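Local coordinates for protein arginine N-methyltransferase SFM1 (Saccharomyces cerevisiae, PDB 5C74) that catalyses the S-adenosyl-L-methionine-dependent monomethylation of one arginine in ribosomal protein S3, at residues R25-E30 with T142-T147; Q148-D153 with E158-I163; D164-R169 with G188-P193; E174-P179 with D198-D203. One frame throughout, in Å; residues are numbered along the deposited sequence.

The four contacts run from the parallel-sheet body of this SPOUT methyltransferase out to its dimer edge. Contacts 1 and 2 share helix 140-151, their centres 12 Å apart, and Thr146 on that helix touches Phe162 and Ile160 of contact 2. Strand 162-169 then leads from contact 2 into contact 3, where Ile163 packs on Pro190; Ile191 of contact 3 also reaches back to Arg145 of contact 1. Contacts 3 and 4, with centres 10 Å apart, are joined by backbone pairing of strands 162-169 and 174-177. Contact 4 carries two nickel ligands, Glu174 and Asp203, and its centre lies 23 Å from that of contact 1.

Contact 1. Residues R25-E30 with T142-T147; sequences REVGAE and TAIRTT
With CG of Glu26 trans to its main-chain nitrogen (chi1 -174°) and the rest of the chain extended, the carboxylate reaches helix 140-151, where Arg145, bent at chi3 (-69°), turns its guanidinium back over it. The two flat groups stack, their planes 16° apart, and Glu26 OE2 lies 4.1 Å above the guanidinium plane, over its centre. The carboxylate occupies the crook between the folded Arg145 side chain and the Arg145 main chain: Glu26 OE2 is 3.5 Å from Arg145 CA, and Glu26 OE1 is 3.8 Å from Arg145 CB. Beside this polar pair the helices meet through a methyl contact, Val27 CG1 to Ile144 CG2 at 3.7 Å, the two side chains at about a right angle. Tyr3 of strand 2-6 touches both, so this end rests on the central parallel sheet. Without the carboxylate, as with an alanine here, the Arg145 guanidinium is likely to lose its stacked counter-charge and swing more freely. Since Glu26 OE1 and Arg145 NH2 stand 4.0 Å apart with the oxygen well out of the guanidinium plane, no N-H points at it, and the attraction is probably electrostatic, without the directional grip of a salt bridge.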
loop_
_atom_site.group_PDB
_atom_site.type_symbol
_atom_site.label_atom_id
_atom_site.label_comp_id
_atom_site.label_asym_id
_atom_site.label_seq_id
_atom_site.Cartn_x
_atom_site.Cartn_y
_atom_site.Cartn_z
ATOM N N ARG A 25 17.346 4.988 4.788
ATOM C CA ARG A 25 18.157 5.617 5.820
ATOM C C ARG A 25 19.378 4.751 6.119
ATOM O O ARG A 25 20.449 5.272 6.430
ATOM C CB ARG A 25 17.343 5.861 7.102
ATOM C CG ARG A 25 16.428 7.099 7.004
ATOM C CD ARG A 25 15.724 7.415 8.319
ATOM N NE ARG A 25 14.872 6.315 8.736
ATOM C CZ ARG A 25 13.548 6.290 8.605
ATOM N NH1 ARG A 25 12.899 7.324 8.092
ATOM N NH2 ARG A 25 12.877 5.226 9.009
ATOM N N GLU A 26 19.213 3.433 6.018
ATOM C CA GLU A 26 20.316 2.529 6.314
ATOM C C GLU A 26 21.350 2.446 5.188
ATOM O O GLU A 26 22.543 2.651 5.427
ATOM C CB GLU A 26 19.812 1.118 6.622
ATOM C CG GLU A 26 20.952 0.207 7.088
ATOM C CD GLU A 26 20.544 -1.254 7.257
ATOM O OE1 GLU A 26 19.344 -1.574 7.170
ATOM O OE2 GLU A 26 21.436 -2.089 7.470
ATOM N N VAL A 27 20.917 2.152 3.968
ATOM C CA VAL A 27 21.897 1.865 2.905
ATOM C C VAL A 27 22.112 3.033 1.954
ATOM O O VAL A 27 23.109 3.073 1.216
ATOM C CB VAL A 27 21.501 0.616 2.095
ATOM C CG1 VAL A 27 21.332 -0.609 3.038
ATOM C CG2 VAL A 27 20.229 0.849 1.299
ATOM N N GLY A 28 21.192 3.990 1.969
ATOM C CA GLY A 28 21.331 5.166 1.123
ATOM C C GLY A 28 20.555 5.075 -0.181
ATOM O O GLY A 28 20.368 3.991 -0.736
ATOM N N ALA A 29 20.127 6.228 -0.687
ATOM C CA ALA A 29 19.260 6.278 -1.866
ATOM C C ALA A 29 19.953 5.808 -3.135
ATOM O O ALA A 29 19.285 5.449 -4.102
ATOM C CB ALA A 29 18.729 7.683 -2.072
ATOM N N GLU A 30 21.284 5.836 -3.159
ATOM C CA GLU A 30 21.990 5.346 -4.333
ATOM C C GLU A 30 22.065 3.828 -4.381
ATOM O O GLU A 30 22.431 3.257 -5.416
ATOM C CB GLU A 30 23.406 5.920 -4.390
ATOM C CG GLU A 30 23.454 7.362 -4.833
ATOM C CD GLU A 30 24.880 7.815 -5.115
ATOM O OE1 GLU A 30 25.282 8.874 -4.593
ATOM O OE2 GLU A 30 25.597 7.107 -5.857
ATOM N N THR A 142 14.568 -5.981 7.400
ATOM C CA THR A 142 15.382 -6.897 8.213
ATOM C C THR A 142 16.337 -7.711 7.320
ATOM O O THR A 142 17.518 -7.914 7.660
ATOM C CB THR A 142 14.511 -7.870 9.030
ATOM O OG1 THR A 142 13.769 -7.140 10.017
ATOM C CG2 THR A 142 15.405 -8.883 9.743
ATOM N N ALA A 143 15.826 -8.166 6.176
ATOM C CA ALA A 143 16.626 -8.955 5.243
ATOM C C ALA A 143 17.801 -8.130 4.741
ATOM O O ALA A 143 18.916 -8.642 4.609
ATOM C CB ALA A 143 15.786 -9.445 4.067
ATOM N N ILE A 144 17.544 -6.858 4.460
ATOM C CA ILE A 144 18.595 -5.970 3.997
ATOM C C ILE A 144 19.587 -5.699 5.124
ATOM O O ILE A 144 20.793 -5.722 4.892
ATOM C CB ILE A 144 18.012 -4.664 3.427
ATOM C CG1 ILE A 144 17.300 -5.004 2.109
ATOM C CG2 ILE A 144 19.132 -3.608 3.214
ATOM C CD1 ILE A 144 16.705 -3.831 1.377
ATOM N N ARG A 145 19.105 -5.497 6.352
ATOM C CA ARG A 145 20.047 -5.317 7.462
ATOM C C ARG A 145 20.922 -6.559 7.614
ATOM O O ARG A 145 22.133 -6.467 7.827
ATOM C CB ARG A 145 19.321 -5.035 8.784
ATOM C CG ARG A 145 20.254 -4.952 9.978
ATOM C CD ARG A 145 19.529 -4.416 11.204
ATOM N NE ARG A 145 19.203 -3.018 11.014
ATOM C CZ ARG A 145 20.050 -2.033 11.288
ATOM N NH1 ARG A 145 21.251 -2.309 11.792
ATOM N NH2 ARG A 145 19.693 -0.782 11.077
ATOM N N THR A 146 20.297 -7.720 7.511
ATOM C CA THR A 146 21.007 -8.975 7.656
ATOM C C THR A 146 22.056 -9.118 6.572
ATOM O O THR A 146 23.184 -9.526 6.843
ATOM C CB THR A 146 20.046 -10.173 7.609
ATOM O OG1 THR A 146 19.137 -10.098 8.723
ATOM C CG2 THR A 146 20.834 -11.483 7.675
ATOM N N THR A 147 21.692 -8.761 5.350
ATOM C CA THR A 147 22.634 -8.869 4.244
ATOM C C THR A 147 23.840 -7.943 4.452
ATOM O O THR A 147 24.987 -8.308 4.147
ATOM C CB THR A 147 21.932 -8.565 2.912
ATOM O OG1 THR A 147 20.940 -9.576 2.676
ATOM C CG2 THR A 147 22.964 -8.579 1.766
#

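Contact 2. Residues Q148-D153 with E158-I163; sequences QLIIKD and EDIKFI
Ile160 drives its CD1 methyl into the groove between Leu149 and Ile150 on the last turns of helix 140-151, and it meets the two in different ways. Against Leu149 it lies at a slant, so that both of its branches are used: Ile160 CD1 sits 3.8 Å from Leu149 CB, while Ile160 CG2 comes 3.9 Å from Leu149 CD1. Ile150 runs at about a right angle to it and offers the side of its chain, with CG1 4.0 Å from Ile160 CD1. Ile160's chi1 of -61°, CG1 anti to the carbonyl carbon and CG2 anti to the backbone N, turns both branches to the helix. Its CG2 also covers one face of the Phe162 ring, 3.5 Å above the plane and offset toward the rim. A serine here would probably open a gap between Leu149 and Ile150 and strip that ring face of its methyl cover. The reversal after the helix brings the chain back alongside it: Ile160 and Phe162 both touch Thr146, one turn earlier, and Phe162 meets Phe157. Beyond, Lys161 and Ile163 pair through their backbones with Leu184 and Tyr182, where strand 162-169 joins strand 181-183.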
loop_
_atom_site.group_PDB
_atom_site.type_symbol
_atom_site.label_atom_id
_atom_site.label_comp_id
_atom_site.label_asym_id
_atom_site.label_seq_id
_atom_site.Cartn_x
_atom_site.Cartn_y
_atom_site.Cartn_z
ATOM N N GLN A 148 23.585 -6.749 4.982
ATOM C CA GLN A 148 24.664 -5.812 5.285
ATOM C C GLN A 148 25.622 -6.395 6.326
ATOM O O GLN A 148 26.844 -6.280 6.208
ATOM C CB GLN A 148 24.093 -4.476 5.776
ATOM C CG GLN A 148 23.373 -3.698 4.698
ATOM C CD GLN A 148 24.343 -2.972 3.789
ATOM O OE1 GLN A 148 24.620 -3.416 2.676
ATOM N NE2 GLN A 148 24.875 -1.860 4.268
ATOM N N LEU A 149 25.065 -7.000 7.362
ATOM C CA LEU A 149 25.887 -7.596 8.409
ATOM C C LEU A 149 26.792 -8.682 7.828
ATOM O O LEU A 149 27.968 -8.802 8.197
ATOM C CB LEU A 149 24.988 -8.171 9.523
ATOM C CG LEU A 149 24.227 -7.134 10.363
ATOM C CD1 LEU A 149 23.132 -7.792 11.233
ATOM C CD2 LEU A 149 25.226 -6.400 11.238
ATOM N N ILE A 150 26.246 -9.465 6.902
ATOM C CA ILE A 150 26.979 -10.601 6.336
ATOM C C ILE A 150 28.026 -10.138 5.321
ATOM O O ILE A 150 29.186 -10.547 5.380
ATOM C CB ILE A 150 26.000 -11.605 5.670
ATOM C CG1 ILE A 150 25.130 -12.281 6.728
ATOM C CG2 ILE A 150 26.733 -12.672 4.880
ATOM C CD1 ILE A 150 23.973 -13.099 6.129
ATOM N N ILE A 151 27.625 -9.240 4.425
ATOM C CA ILE A 151 28.430 -8.875 3.272
ATOM C C ILE A 151 29.365 -7.705 3.582
ATOM O O ILE A 151 30.542 -7.708 3.198
ATOM C CB ILE A 151 27.521 -8.536 2.067
ATOM C CG1 ILE A 151 26.739 -9.780 1.631
ATOM C CG2 ILE A 151 28.330 -8.031 0.887
ATOM C CD1 ILE A 151 27.609 -10.905 1.064
ATOM N N LYS A 152 28.849 -6.707 4.289
ATOM C CA LYS A 152 29.666 -5.544 4.621
ATOM C C LYS A 152 30.509 -5.788 5.861
ATOM O O LYS A 152 31.722 -5.559 5.838
ATOM C CB LYS A 152 28.792 -4.301 4.809
ATOM C CG LYS A 152 29.547 -3.096 5.369
ATOM C CD LYS A 152 28.644 -1.867 5.420
ATOM C CE LYS A 152 29.114 -0.891 6.497
ATOM N NZ LYS A 152 28.647 -1.316 7.841
ATOM N N ASP A 153 29.891 -6.255 6.944
ATOM C CA ASP A 153 30.615 -6.425 8.200
ATOM C C ASP A 153 31.268 -7.799 8.337
ATOM O O ASP A 153 32.061 -8.007 9.252
ATOM C CB ASP A 153 29.684 -6.199 9.393
ATOM C CG ASP A 153 29.234 -4.749 9.513
ATOM O OD1 ASP A 153 29.848 -3.872 8.853
ATOM O OD2 ASP A 153 28.274 -4.489 10.266
ATOM N N GLU A 158 25.050 -17.293 11.363
ATOM C CA GLU A 158 24.901 -17.991 12.641
ATOM C C GLU A 158 25.392 -17.171 13.839
ATOM O O GLU A 158 25.131 -17.528 14.988
ATOM C CB GLU A 158 25.630 -19.343 12.600
ATOM C CG GLU A 158 27.118 -19.253 12.288
ATOM C CD GLU A 158 27.440 -19.299 10.788
ATOM O OE1 GLU A 158 26.558 -18.990 9.950
ATOM O OE2 GLU A 158 28.589 -19.666 10.452
ATOM N N ASP A 159 26.098 -16.075 13.574
ATOM C CA ASP A 159 26.601 -15.198 14.634
ATOM C C ASP A 159 25.769 -13.930 14.843
ATOM O O ASP A 159 26.039 -13.147 15.757
ATOM C CB ASP A 159 28.037 -14.791 14.344
ATOM C CG ASP A 159 29.000 -15.954 14.452
ATOM O OD1 ASP A 159 28.685 -16.913 15.181
ATOM O OD2 ASP A 159 30.057 -15.905 13.798
ATOM N N ILE A 160 24.784 -13.709 13.980
ATOM C CA ILE A 160 23.874 -12.586 14.177
ATOM C C ILE A 160 22.860 -12.937 15.260
ATOM O O ILE A 160 22.368 -14.064 15.317
ATOM C CB ILE A 160 23.178 -12.201 12.859
ATOM C CG1 ILE A 160 24.241 -11.778 11.835
ATOM C CG2 ILE A 160 22.152 -11.058 13.075
ATOM C CD1 ILE A 160 23.728 -11.699 10.391
ATOM N N LYS A 161 22.592 -11.983 16.141
ATOM C CA LYS A 161 21.595 -12.172 17.188
ATOM C C LYS A 161 20.199 -11.794 16.677
ATOM O O LYS A 161 19.937 -10.630 16.369
ATOM C CB LYS A 161 21.968 -11.351 18.421
ATOM C CG LYS A 161 23.258 -11.849 19.109
ATOM C CD LYS A 161 23.526 -11.092 20.397
ATOM C CE LYS A 161 24.832 -11.556 21.040
ATOM N NZ LYS A 161 24.941 -13.044 21.013
ATOM N N PHE A 162 19.322 -12.795 16.582
ATOM C CA PHE A 162 17.942 -12.596 16.119
ATOM C C PHE A 162 16.927 -12.830 17.234
ATOM O O PHE A 162 17.253 -13.419 18.267
ATOM C CB PHE A 162 17.593 -13.542 14.962
ATOM C CG PHE A 162 18.429 -13.370 13.720
ATOM C CD1 PHE A 162 18.235 -12.284 12.867
ATOM C CD2 PHE A 162 19.364 -14.341 13.372
ATOM C CE1 PHE A 162 18.981 -12.150 11.710
ATOM C CE2 PHE A 162 20.115 -14.226 12.227
ATOM C CZ PHE A 162 19.934 -13.126 11.379
ATOM N N ILE A 163 15.692 -12.381 17.011
ATOM C CA ILE A 163 14.548 -12.842 17.789
ATOM C C ILE A 163 13.494 -13.308 16.787
ATOM O O ILE A 163 13.247 -12.645 15.785
ATOM C CB ILE A 163 13.964 -11.750 18.729
ATOM C CG1 ILE A 163 12.789 -12.310 19.541
ATOM C CG2 ILE A 163 13.532 -10.491 17.963
ATOM C CD1 ILE A 163 12.401 -11.446 20.728
#

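Contact 3. Residues D164-R169 with G188-P193; sequences DYPEFR and GKPILP
Phe168 reaches across to Pro190 and Leu192, and its ring does most of the work. From CB, a chi1 of -57° sets the ring trans to the carbonyl carbon and sends it toward the loop 188-193. On the way out, CE2 passes 3.9 Å from Pro166 CG, a neighbour two residues back on the same strand. On the other side of the ring's long axis, CE1 comes 3.7 Å from Pro190 CG, which approaches obliquely, as does Leu192 CD1. The tip, CZ, is the shared atom: it lies 3.6 Å from Pro190 CG and 4.0 Å from Leu192 CD1. Phe168 and Leu192 approach from opposite directions, whereas Phe168 and Pro190 slide past one another. Pro166 adds a lighter touch, its CB 4.1 Å from Pro190 CG, which leaves that one ring carbon of Pro190 facing both Pro166 and Phe168. Everything across this contact is apolar; no hydrogen bond joins the two segments.

Pro166 and Phe168 stand two apart on the strand and Pro190 and Leu192 two apart on the loop, so each segment contributes alternate residues. The residues between them turn to other partners: Glu167 hydrogen-bonds His211, a tag residue of the second subunit, and Ile191 packs on Arg145 of helix 140-151. Tyr165, in a left-handed backbone conformation, breaks strand 162-169 just before the contact. The strand is the middle one of an antiparallel three-stranded sheet, between 174-177 and 181-183; Tyr182 from the latter touches Pro166, Pro190 and Leu192, and the loop then leads on to helix 196-205.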
loop_
_atom_site.group_PDB
_atom_site.type_symbol
_atom_site.label_atom_id
_atom_site.label_comp_id
_atom_site.label_asym_id
_atom_site.label_seq_id
_atom_site.Cartn_x
_atom_site.Cartn_y
_atom_site.Cartn_z
ATOM N N ASP A 164 12.892 -14.458 17.047
ATOM C CA ASP A 164 11.888 -15.011 16.151
ATOM C C ASP A 164 10.498 -14.746 16.697
ATOM O O ASP A 164 10.221 -15.040 17.865
ATOM C CB ASP A 164 12.091 -16.521 15.979
ATOM C CG ASP A 164 13.345 -16.859 15.199
ATOM O OD1 ASP A 164 13.860 -15.977 14.472
ATOM O OD2 ASP A 164 13.811 -18.014 15.317
ATOM N N TYR A 165 9.621 -14.222 15.849
ATOM C CA TYR A 165 8.235 -13.997 16.222
ATOM C C TYR A 165 8.080 -13.173 17.503
ATOM O O TYR A 165 7.424 -13.610 18.447
ATOM C CB TYR A 165 7.526 -15.340 16.377
ATOM C CG TYR A 165 7.093 -15.954 15.065
ATOM C CD1 TYR A 165 8.018 -16.261 14.075
ATOM C CD2 TYR A 165 5.759 -16.247 14.830
ATOM C CE1 TYR A 165 7.623 -16.830 12.879
ATOM C CE2 TYR A 165 5.357 -16.810 13.636
ATOM C CZ TYR A 165 6.290 -17.105 12.666
ATOM O OH TYR A 165 5.867 -17.671 11.483
ATOM N N PRO A 166 8.676 -11.970 17.539
ATOM C CA PRO A 166 8.525 -11.163 18.749
ATOM C C PRO A 166 7.072 -10.819 18.999
ATOM O O PRO A 166 6.298 -10.687 18.051
ATOM C CB PRO A 166 9.308 -9.902 18.431
ATOM C CG PRO A 166 9.232 -9.794 16.927
ATOM C CD PRO A 166 9.359 -11.225 16.469
ATOM N N GLU A 167 6.713 -10.680 20.264
ATOM C CA GLU A 167 5.364 -10.273 20.628
ATOM C C GLU A 167 5.430 -8.905 21.295
ATOM O O GLU A 167 6.262 -8.685 22.180
ATOM C CB GLU A 167 4.726 -11.309 21.563
ATOM C CG GLU A 167 3.318 -10.970 22.014
ATOM C CD GLU A 167 2.744 -12.021 22.958
ATOM O OE1 GLU A 167 1.857 -12.786 22.529
ATOM O OE2 GLU A 167 3.183 -12.083 24.127
ATOM N N PHE A 168 4.572 -7.988 20.863
ATOM C CA PHE A 168 4.532 -6.642 21.418
ATOM C C PHE A 168 3.251 -6.444 22.218
ATOM O O PHE A 168 2.167 -6.437 21.650
ATOM C CB PHE A 168 4.639 -5.608 20.304
ATOM C CG PHE A 168 5.880 -5.762 19.468
ATOM C CD1 PHE A 168 7.081 -5.177 19.860
ATOM C CD2 PHE A 168 5.856 -6.521 18.315
ATOM C CE1 PHE A 168 8.235 -5.325 19.088
ATOM C CE2 PHE A 168 6.993 -6.681 17.542
ATOM C CZ PHE A 168 8.194 -6.084 17.935
ATOM N N ARG A 169 3.387 -6.289 23.531
ATOM C CA ARG A 169 2.231 -6.143 24.421
ATOM C C ARG A 169 1.885 -4.667 24.654
ATOM O O ARG A 169 2.761 -3.867 24.977
ATOM C CB ARG A 169 2.502 -6.851 25.763
ATOM C CG ARG A 169 1.297 -6.814 26.715
ATOM C CD ARG A 169 1.298 -7.931 27.750
ATOM N NE ARG A 169 0.998 -9.243 27.173
ATOM C CZ ARG A 169 -0.206 -9.632 26.760
ATOM N NH1 ARG A 169 -1.245 -8.807 26.819
ATOM N NH2 ARG A 169 -0.365 -10.846 26.256
ATOM N N GLY A 188 18.658 -5.776 23.209
ATOM C CA GLY A 188 17.888 -7.009 23.141
ATOM C C GLY A 188 16.484 -6.820 22.587
ATOM O O GLY A 188 15.586 -7.634 22.823
ATOM N N LYS A 189 16.286 -5.746 21.840
ATOM C CA LYS A 189 14.969 -5.480 21.287
ATOM C C LYS A 189 15.023 -5.589 19.776
ATOM O O LYS A 189 16.023 -5.213 19.155
ATOM C CB LYS A 189 14.464 -4.103 21.717
ATOM C CG LYS A 189 14.451 -3.910 23.228
ATOM C CD LYS A 189 14.064 -2.490 23.606
ATOM C CE LYS A 189 12.560 -2.306 23.557
ATOM N NZ LYS A 189 11.882 -3.134 24.600
ATOM N N PRO A 190 13.945 -6.111 19.177
ATOM C CA PRO A 190 13.953 -6.259 17.722
ATOM C C PRO A 190 14.042 -4.884 17.047
ATOM O O PRO A 190 13.456 -3.902 17.512
ATOM C CB PRO A 190 12.620 -6.971 17.431
ATOM C CG PRO A 190 11.719 -6.579 18.590
ATOM C CD PRO A 190 12.646 -6.469 19.787
ATOM N N ILE A 191 14.815 -4.807 15.971
ATOM C CA ILE A 191 14.963 -3.563 15.238
ATOM C C ILE A 191 13.828 -3.421 14.244
ATOM O O ILE A 191 13.706 -4.231 13.324
ATOM C CB ILE A 191 16.319 -3.504 14.501
ATOM C CG1 ILE A 191 17.460 -3.501 15.533
ATOM C CG2 ILE A 191 16.399 -2.274 13.588
ATOM C CD1 ILE A 191 18.854 -3.710 14.904
ATOM N N LEU A 192 13.002 -2.402 14.458
ATOM C CA LEU A 192 11.864 -2.098 13.586
ATOM C C LEU A 192 12.082 -0.759 12.905
ATOM O O LEU A 192 12.752 0.102 13.460
ATOM C CB LEU A 192 10.553 -2.036 14.386
ATOM C CG LEU A 192 9.993 -3.206 15.192
ATOM C CD1 LEU A 192 8.489 -3.066 15.371
ATOM C CD2 LEU A 192 10.310 -4.526 14.573
ATOM N N PRO A 193 11.479 -0.553 11.718
ATOM C CA PRO A 193 11.526 0.769 11.086
ATOM C C PRO A 193 10.983 1.831 12.027
ATOM O O PRO A 193 10.099 1.520 12.837
ATOM C CB PRO A 193 10.605 0.611 9.860
ATOM C CG PRO A 193 10.684 -0.858 9.536
ATOM C CD PRO A 193 10.770 -1.545 10.891
#

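Contact 4. Residues E174-P179 with D198-D203; sequences EATEMP and DLIKKD. With NI (nickel (II) ion), chain E; NI (nickel (II) ion), chain F.
Ile200 fills the buried half of this contact, dividing its two branches between Thr176 and Met178. Its CG2 methyl lies 3.7 Å from Thr176 CB and 3.8 Å from Thr176 CG2, while its CD1 packs 3.8 Å from Met178 SD, both pairs meeting at a slant. Met178 manages this by doubling back: its CB leaves the backbone to one side, just past the strand, but the bend at chi2 (-55°) brings the sulfur over to the helix. Phe170 touches both Thr176 and Ile200, and Leu192 also packs on Ile200.

Helix 196-205 therefore lies against the edge strand 174-177 of the antiparallel sheet whose middle strand is 162-169. That edge does not end the sheet, for Thr176 and Glu177 pair in an antiparallel ladder with a strand of the second subunit, and the sheet runs on across the dimer interface.

Toward Asp203 direct packing gives way to water and metal. One water accepts from Thr176 OG1 at 2.6 Å and donates both to Ile200 O at 2.9 Å and to Asp203 OD1 at 2.7 Å, so it ties strand to helix beside the Thr176-Ile200 contact and carries the link on to Asp203, whose own side chain does not touch the strand segment. Asp203 holds a nickel ion through both carboxylate oxygens, OD1 at 2.1 Å and OD2 more loosely, with a water and with tag residues His208 and His210 of the second subunit. At the strand's start Glu174 grips another nickel through both carboxylate oxygens, OE1 at 1.9 Å, together with the tag residues His208 and His210 of its own chain.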
loop_
_atom_site.group_PDB
_atom_site.type_symbol
_atom_site.label_atom_id
_atom_site.label_comp_id
_atom_site.label_asym_id
_atom_site.label_seq_id
_atom_site.Cartn_x
_atom_site.Cartn_y
_atom_site.Cartn_z
ATOM N N GLU A 174 -4.076 -7.273 25.365
ATOM C CA GLU A 174 -3.781 -7.128 23.940
ATOM C C GLU A 174 -2.290 -7.161 23.661
ATOM O O GLU A 174 -1.518 -6.393 24.232
ATOM C CB GLU A 174 -4.352 -5.817 23.384
ATOM C CG GLU A 174 -5.870 -5.655 23.427
ATOM C CD GLU A 174 -6.615 -6.667 22.576
ATOM O OE1 GLU A 174 -6.001 -7.246 21.649
ATOM O OE2 GLU A 174 -7.828 -6.876 22.832
ATOM N N ALA A 175 -1.891 -8.058 22.773
ATOM C CA ALA A 175 -0.509 -8.107 22.298
ATOM C C ALA A 175 -0.545 -8.503 20.842
ATOM O O ALA A 175 -1.484 -9.161 20.409
ATOM C CB ALA A 175 0.318 -9.088 23.114
ATOM N N THR A 176 0.468 -8.095 20.086
ATOM C CA THR A 176 0.537 -8.450 18.678
ATOM C C THR A 176 1.821 -9.205 18.412
ATOM O O THR A 176 2.900 -8.747 18.781
ATOM C CB THR A 176 0.469 -7.211 17.768
ATOM O OG1 THR A 176 -0.784 -6.552 17.965
ATOM C CG2 THR A 176 0.587 -7.617 16.295
ATOM N N GLU A 177 1.701 -10.374 17.788
ATOM C CA GLU A 177 2.879 -11.108 17.340
ATOM C C GLU A 177 3.165 -10.808 15.880
ATOM O O GLU A 177 2.249 -10.869 15.050
ATOM C CB GLU A 177 2.683 -12.611 17.537
ATOM C CG GLU A 177 3.741 -13.483 16.852
ATOM C CD GLU A 177 3.407 -14.962 16.999
ATOM O OE1 GLU A 177 2.557 -15.461 16.240
ATOM O OE2 GLU A 177 3.969 -15.619 17.890
ATOM N N MET A 178 4.417 -10.440 15.589
ATOM C CA MET A 178 4.921 -10.249 14.220
ATOM C C MET A 178 5.682 -11.503 13.819
ATOM O O MET A 178 6.741 -11.796 14.378
ATOM C CB MET A 178 5.831 -9.010 14.110
ATOM C CG MET A 178 5.126 -7.693 14.456
ATOM S SD MET A 178 3.596 -7.303 13.521
ATOM C CE MET A 178 4.230 -7.216 11.858
ATOM N N PRO A 179 5.132 -12.262 12.860
ATOM C CA PRO A 179 5.619 -13.604 12.542
ATOM C C PRO A 179 6.835 -13.597 11.641
ATOM O O PRO A 179 6.795 -14.191 10.567
ATOM C CB PRO A 179 4.421 -14.238 11.822
ATOM C CG PRO A 179 3.763 -13.070 11.147
ATOM C CD PRO A 179 3.877 -11.947 12.141
ATOM N N ASP A 198 4.533 2.091 16.433
ATOM C CA ASP A 198 3.354 2.954 16.507
ATOM C C ASP A 198 2.229 2.440 15.621
ATOM O O ASP A 198 1.065 2.465 16.018
ATOM C CB ASP A 198 3.677 4.395 16.096
ATOM C CG ASP A 198 4.391 5.168 17.181
ATOM O OD1 ASP A 198 4.491 4.660 18.318
ATOM O OD2 ASP A 198 4.862 6.285 16.886
ATOM N N LEU A 199 2.575 2.009 14.410
ATOM C CA LEU A 199 1.570 1.484 13.482
ATOM C C LEU A 199 0.959 0.193 14.042
ATOM O O LEU A 199 -0.248 -0.035 13.937
ATOM C CB LEU A 199 2.190 1.229 12.110
ATOM C CG LEU A 199 1.263 1.142 10.904
ATOM C CD1 LEU A 199 0.542 2.477 10.703
ATOM C CD2 LEU A 199 2.034 0.754 9.652
ATOM N N ILE A 200 1.798 -0.648 14.637
ATOM C CA ILE A 200 1.301 -1.891 15.235
ATOM C C ILE A 200 0.347 -1.567 16.382
ATOM O O ILE A 200 -0.726 -2.179 16.523
ATOM C CB ILE A 200 2.450 -2.781 15.741
ATOM C CG1 ILE A 200 3.303 -3.255 14.561
ATOM C CG2 ILE A 200 1.884 -4.005 16.477
ATOM C CD1 ILE A 200 4.588 -3.987 14.982
ATOM N N LYS A 201 0.738 -0.589 17.192
ATOM C CA LYS A 201 -0.101 -0.145 18.308
ATOM C C LYS A 201 -1.426 0.422 17.812
ATOM O O LYS A 201 -2.479 0.145 18.383
ATOM C CB LYS A 201 0.646 0.886 19.160
ATOM C CG LYS A 201 -0.189 1.479 20.296
ATOM C CD LYS A 201 0.702 2.143 21.345
ATOM C CE LYS A 201 1.641 3.167 20.714
ATOM N NZ LYS A 201 2.163 4.154 21.705
ATOM N N LYS A 202 -1.382 1.209 16.742
ATOM C CA LYS A 202 -2.601 1.747 16.153
ATOM C C LYS A 202 -3.547 0.629 15.711
ATOM O O LYS A 202 -4.751 0.670 15.978
ATOM C CB LYS A 202 -2.257 2.642 14.971
ATOM C CG LYS A 202 -3.433 3.261 14.237
ATOM C CD LYS A 202 -2.921 3.979 12.987
ATOM C CE LYS A 202 -4.058 4.467 12.099
ATOM N NZ LYS A 202 -4.763 5.619 12.708
ATOM N N ASP A 203 -2.995 -0.381 15.050
ATOM C CA ASP A 203 -3.798 -1.519 14.619
ATOM C C ASP A 203 -4.391 -2.265 15.821
ATOM O O ASP A 203 -5.526 -2.740 15.770
ATOM C CB ASP A 203 -2.944 -2.448 13.749
ATOM C CG ASP A 203 -3.616 -3.775 13.470
ATOM O OD1 ASP A 203 -3.574 -4.628 14.374
ATOM O OD2 ASP A 203 -4.146 -3.971 12.350
HETATM NI NI NI E . -7.310 -8.286 20.841
HETATM NI NI NI F . -4.657 -6.225 13.430
HETATM O O HOH W 1 -1.536 -4.886 16.076
HETATM O O HOH W 2 -6.558 -4.659 14.056
HETATM O O HOH W 3 -8.930 -8.161 21.294
#